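Local coordinates for alpha-L-rhamnosidase (Streptomyces avermitilis, PDB 3W5M), which hydrolyses terminal non-reducing alpha-L-rhamnose residues from alpha-L-rhamnosides, including citrus flavonoids such as naringin and the arabinogalactan-protein gum arabic, at residues A[940-946]-A[987-993]; A[964-969]-A[981-985]. All blocks are in the same frame, centred on the assembly; numbering follows the deposited sequence. Where two conformers were deposited one is given.

Interaction 1 (A[940-946]-A[987-993]); sequences YRQVVIR and NTTAEVW
The main-chain N of Ile-945 donates to O of Glu-991 at 2.8 Å, the shortest of the five backbone bonds that join this parallel strand pair. Val-943 N likewise reaches Thr-989 O, while the N atoms of Thr-989, Glu-991 and Trp-993 return to the carbonyls of Arg-941, Val-943 and Ile-945. Beyond this pairing, Arg-946 lays its guanidinium flat over the six-membered ring of Trp-993, CZ 3.7 Å from the ring centroid and the planes only 10° apart. Its CG is anti to the backbone N (chi1 -172°) and the chain stays extended to NE, which carries CD over the five-membered ring. A salt bridge from NH2 to Asp-1014 holds the far end. Within strand 989-993, Trp-993 NE1 donates to Glu-991 OE1 at 2.8 Å, nearly in the indole plane but from above the carboxylate plane, which limits turning of the ring. The opposite face is apolar: Ala-990 CB meets Val-943 CG1 at 3.6 Å and Ile-945 CD1 at 4.1 Å. One face is thus mixed, with Gln-942, Thr-989, Val-944 and Glu-991 on it, the other hydrophobic and turned to the strand 977-984, as expected of a sheet in a beta-sandwich, here the C-terminal domain.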
# COMPACT_ATOMS: atom_id res chain seq x y z
N TYR A 940 3.33 -26.51 0.70
CA TYR A 940 2.24 -27.49 0.85
C TYR A 940 2.41 -28.74 -0.03
O TYR A 940 1.42 -29.41 -0.35
CB TYR A 940 0.86 -26.86 0.62
CG TYR A 940 0.50 -25.83 1.64
CD1 TYR A 940 0.98 -24.52 1.54
CD2 TYR A 940 -0.32 -26.16 2.73
CE1 TYR A 940 0.67 -23.56 2.51
CE2 TYR A 940 -0.64 -25.22 3.69
CZ TYR A 940 -0.15 -23.93 3.59
OH TYR A 940 -0.48 -23.00 4.57
N ARG A 941 3.65 -29.04 -0.40
CA ARG A 941 3.96 -30.33 -1.04
C ARG A 941 3.47 -31.47 -0.15
O ARG A 941 3.06 -32.53 -0.65
CB ARG A 941 5.47 -30.47 -1.29
CG ARG A 941 5.80 -31.55 -2.30
CD ARG A 941 4.90 -31.41 -3.52
NE ARG A 941 5.08 -32.49 -4.49
CZ ARG A 941 6.07 -32.55 -5.38
NH1 ARG A 941 6.98 -31.58 -5.44
NH2 ARG A 941 6.15 -33.57 -6.20
N GLN A 942 3.55 -31.26 1.15
CA GLN A 942 2.86 -32.07 2.14
C GLN A 942 2.04 -31.08 2.94
O GLN A 942 2.56 -30.02 3.32
CB GLN A 942 3.84 -32.78 3.10
CG GLN A 942 3.12 -33.75 4.02
CD GLN A 942 3.90 -34.10 5.28
OE1 GLN A 942 4.49 -33.23 5.95
NE2 GLN A 942 3.89 -35.38 5.63
N VAL A 943 0.77 -31.40 3.17
CA VAL A 943 -0.09 -30.58 4.03
C VAL A 943 -0.33 -31.31 5.37
O VAL A 943 -0.68 -32.50 5.36
CB VAL A 943 -1.41 -30.17 3.32
CG1 VAL A 943 -2.22 -31.38 2.89
CG2 VAL A 943 -2.25 -29.24 4.19
N VAL A 944 -0.11 -30.62 6.49
CA VAL A 944 -0.51 -31.17 7.79
C VAL A 944 -1.94 -30.73 8.08
O VAL A 944 -2.23 -29.52 8.14
CB VAL A 944 0.42 -30.73 8.93
CG1 VAL A 944 -0.06 -31.31 10.25
CG2 VAL A 944 1.86 -31.12 8.66
N ILE A 945 -2.83 -31.71 8.20
CA ILE A 945 -4.24 -31.50 8.51
C ILE A 945 -4.50 -31.92 9.95
O ILE A 945 -4.72 -33.11 10.25
CB ILE A 945 -5.15 -32.22 7.50
CG1 ILE A 945 -4.83 -31.67 6.09
CG2 ILE A 945 -6.60 -32.08 7.89
CD1 ILE A 945 -5.60 -32.30 4.95
N ARG A 946 -4.47 -30.93 10.83
CA ARG A 946 -4.55 -31.15 12.27
C ARG A 946 -5.54 -30.15 12.91
O ARG A 946 -5.11 -29.22 13.61
CB ARG A 946 -3.15 -31.07 12.88
CG ARG A 946 -3.11 -31.48 14.34
CD ARG A 946 -1.71 -31.54 14.91
NE ARG A 946 -1.79 -32.14 16.23
CZ ARG A 946 -0.76 -32.42 17.02
NH1 ARG A 946 0.49 -32.16 16.63
NH2 ARG A 946 -0.99 -32.97 18.21
N ASN A 987 -0.25 -34.80 -6.72
CA ASN A 987 1.17 -34.45 -6.59
C ASN A 987 1.50 -33.83 -5.24
O ASN A 987 2.56 -33.24 -5.06
CB ASN A 987 1.70 -33.59 -7.78
CG ASN A 987 3.17 -33.85 -8.06
OD1 ASN A 987 3.62 -34.99 -7.93
ND2 ASN A 987 3.93 -32.82 -8.40
N THR A 988 0.58 -33.96 -4.28
CA THR A 988 0.88 -33.59 -2.89
C THR A 988 0.40 -34.74 -2.01
O THR A 988 -0.33 -35.62 -2.48
CB THR A 988 0.24 -32.22 -2.47
OG1 THR A 988 -1.14 -32.38 -2.17
CG2 THR A 988 0.40 -31.17 -3.55
N THR A 989 0.83 -34.74 -0.75
CA THR A 989 0.34 -35.72 0.22
C THR A 989 -0.12 -34.98 1.48
O THR A 989 0.07 -33.77 1.60
CB THR A 989 1.44 -36.70 0.63
OG1 THR A 989 2.51 -35.95 1.21
CG2 THR A 989 1.94 -37.53 -0.56
N ALA A 990 -0.71 -35.72 2.41
CA ALA A 990 -1.15 -35.12 3.67
C ALA A 990 -0.84 -36.03 4.85
O ALA A 990 -0.76 -37.25 4.71
CB ALA A 990 -2.63 -34.84 3.62
N GLU A 991 -0.66 -35.40 6.00
CA GLU A 991 -0.65 -36.08 7.28
C GLU A 991 -1.87 -35.61 8.05
O GLU A 991 -2.02 -34.43 8.31
CB GLU A 991 0.61 -35.74 8.03
CG GLU A 991 0.71 -36.37 9.40
CD GLU A 991 1.94 -35.88 10.13
OE1 GLU A 991 1.89 -34.76 10.70
OE2 GLU A 991 2.96 -36.60 10.11
N VAL A 992 -2.76 -36.54 8.39
CA VAL A 992 -4.05 -36.20 8.97
C VAL A 992 -4.06 -36.68 10.42
O VAL A 992 -3.65 -37.80 10.70
CB VAL A 992 -5.19 -36.82 8.17
CG1 VAL A 992 -6.55 -36.43 8.75
CG2 VAL A 992 -5.11 -36.37 6.71
N TRP A 993 -4.50 -35.80 11.32
CA TRP A 993 -4.63 -36.11 12.75
C TRP A 993 -6.09 -36.06 13.13
O TRP A 993 -6.73 -35.02 12.97
CB TRP A 993 -3.88 -35.10 13.59
CG TRP A 993 -2.45 -35.01 13.32
CD1 TRP A 993 -1.84 -34.69 12.13
CD2 TRP A 993 -1.39 -35.23 14.26
NE1 TRP A 993 -0.47 -34.69 12.28
CE2 TRP A 993 -0.16 -35.03 13.57
CE3 TRP A 993 -1.35 -35.59 15.62
CZ2 TRP A 993 1.08 -35.17 14.19
CZ3 TRP A 993 -0.11 -35.73 16.24
CH2 TRP A 993 1.09 -35.52 15.52
O HOH W 1 -1.29 -30.14 -0.37
O HOH W 2 4.85 -36.13 -5.83
O HOH W 3 2.04 -37.77 4.38

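Interaction 2 (A[964-969]-A[981-985]); sequences HGPVST and TCSVP
Strands 965-969 and 981-984 run antiparallel, their directions 170° apart and their axes 4.6 Å apart at closest approach. Ser-968 and Ser-983 form a hydrogen-bonded pair: Ser-968 N donates to Ser-983 O, and Ser-983 N donates to Ser-968 O, each at 3.0 Å. Thr-969 and Cys-982 follow as a non-hydrogen-bonded pair, where Thr-969 CG2 comes near Cys-982 CB on the face that looks toward Ile-945. On the other face the two serines meet through CB atoms, while their hydroxyls diverge: Ser-968 OG bonds to Thr-959 OG1, and Ser-983 OG, anti to its backbone N (chi1 -177°), joins a water that donates to Pro-966 O at 2.6 Å.

Pro-985 carries most of the remaining contact. Its CD lies 3.4 Å from Pro-966 O and 3.6 Å from Val-967 CG2; with CG2 anti to the carbonyl carbon, this branch is set against the ring. At the other end of the ring, CB approaches His-964 O at 3.5 Å and CG approaches His-964 CB. An alanine in place of Pro-985 would lose CG and CD, and would probably leave Val-967 CG2 without this apolar neighbour and open a gap beside Pro-966 O. Gly-965 has a positive phi (118°), at which a CB would be pressed against the carbonyl O of His-964 and would also clash with Pro-966 CD.

Neither Pro-966 nor Pro-985 has a backbone N-H to give, so the mutual bonding of Ser-968 and Ser-983 cannot be repeated at the next hydrogen-bonded position, two residues along each strand. Pro-966 O accepts a hydrogen bond from the water instead, and the ring of Pro-985, packed on Val-967 and on the carbonyl oxygens of His-964 and Pro-966, takes the place of a further backbone pair.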
# COMPACT_ATOMS: atom_id res chain seq x y z
N HIS A 964 -0.54 -25.84 -5.90
CA HIS A 964 -0.87 -27.15 -6.45
C HIS A 964 -2.37 -27.33 -6.70
O HIS A 964 -2.78 -28.32 -7.28
CB HIS A 964 -0.36 -28.25 -5.53
CG HIS A 964 1.13 -28.25 -5.36
ND1 HIS A 964 1.98 -28.88 -6.25
CD2 HIS A 964 1.92 -27.71 -4.40
CE1 HIS A 964 3.23 -28.73 -5.84
NE2 HIS A 964 3.22 -28.01 -4.73
N GLY A 965 -3.17 -26.35 -6.27
CA GLY A 965 -4.65 -26.41 -6.40
C GLY A 965 -5.31 -26.39 -5.02
O GLY A 965 -4.63 -26.21 -3.98
N PRO A 966 -6.64 -26.59 -4.99
CA PRO A 966 -7.34 -26.39 -3.71
C PRO A 966 -7.03 -27.44 -2.63
O PRO A 966 -6.95 -28.64 -2.90
CB PRO A 966 -8.83 -26.39 -4.11
CG PRO A 966 -8.88 -27.15 -5.39
CD PRO A 966 -7.55 -26.99 -6.08
N VAL A 967 -6.80 -26.95 -1.42
CA VAL A 967 -6.66 -27.78 -0.24
C VAL A 967 -7.87 -27.44 0.62
O VAL A 967 -7.98 -26.32 1.11
CB VAL A 967 -5.35 -27.52 0.49
CG1 VAL A 967 -5.29 -28.32 1.79
CG2 VAL A 967 -4.19 -27.90 -0.42
N SER A 968 -8.80 -28.39 0.79
CA SER A 968 -10.03 -28.13 1.54
C SER A 968 -10.18 -29.01 2.76
O SER A 968 -9.70 -30.15 2.78
CB SER A 968 -11.25 -28.28 0.64
OG SER A 968 -11.08 -27.44 -0.49
N THR A 969 -10.85 -28.47 3.78
CA THR A 969 -11.21 -29.21 4.99
C THR A 969 -12.64 -28.87 5.40
O THR A 969 -13.14 -27.79 5.11
CB THR A 969 -10.30 -28.92 6.21
OG1 THR A 969 -10.35 -27.52 6.55
CG2 THR A 969 -8.86 -29.34 5.96
N THR A 981 -13.84 -34.34 6.44
CA THR A 981 -13.57 -34.62 5.03
C THR A 981 -12.47 -33.65 4.59
O THR A 981 -12.28 -32.58 5.19
CB THR A 981 -14.81 -34.44 4.13
OG1 THR A 981 -15.37 -33.15 4.34
CG2 THR A 981 -15.88 -35.51 4.41
N CYS A 982 -11.72 -34.03 3.57
CA CYS A 982 -10.73 -33.12 3.04
C CYS A 982 -10.46 -33.43 1.59
O CYS A 982 -10.80 -34.51 1.10
CB CYS A 982 -9.45 -33.12 3.89
SG CYS A 982 -8.61 -34.71 4.05
N SER A 983 -9.90 -32.45 0.90
CA SER A 983 -9.53 -32.58 -0.50
C SER A 983 -8.07 -32.15 -0.58
O SER A 983 -7.71 -31.08 -0.11
CB SER A 983 -10.46 -31.73 -1.37
OG SER A 983 -10.17 -31.89 -2.75
N VAL A 984 -7.24 -33.04 -1.13
CA VAL A 984 -5.79 -32.88 -1.21
C VAL A 984 -5.42 -33.01 -2.69
O VAL A 984 -5.82 -33.98 -3.35
CB VAL A 984 -5.06 -33.97 -0.38
CG1 VAL A 984 -3.55 -33.89 -0.55
CG2 VAL A 984 -5.41 -33.83 1.09
N PRO A 985 -4.70 -32.03 -3.26
CA PRO A 985 -4.50 -32.08 -4.71
C PRO A 985 -3.44 -33.08 -5.20
O PRO A 985 -2.46 -33.39 -4.49
CB PRO A 985 -4.05 -30.64 -5.06
CG PRO A 985 -3.60 -30.05 -3.79
CD PRO A 985 -4.32 -30.73 -2.68
O HOH W 4 -7.72 -30.91 -4.01

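How the interactions relate
From its N-terminal side, the chain lays down strand 942-945, continues through strand 955-962, and then forms the hairpin of strands 965-974 and 977-984, where interaction 2 closes a short loop of 11 intervening residues. Strand 989-995 follows directly and returns beside 942-945, so interaction 1 closes a loop of 40 residues with interaction 2 nested inside it. The two contacts belong to different sheets of the C-terminal domain, their centres about 9 Å apart. Between the sheets, Ile-945 CD1 packs on Cys-982 SG at 4.0 Å and Ala-990 CB on Val-984 CG2 at 3.9 Å, while near the connection Thr-988 CG2 lies against the ring of His-964, tying both layers of the sandwich.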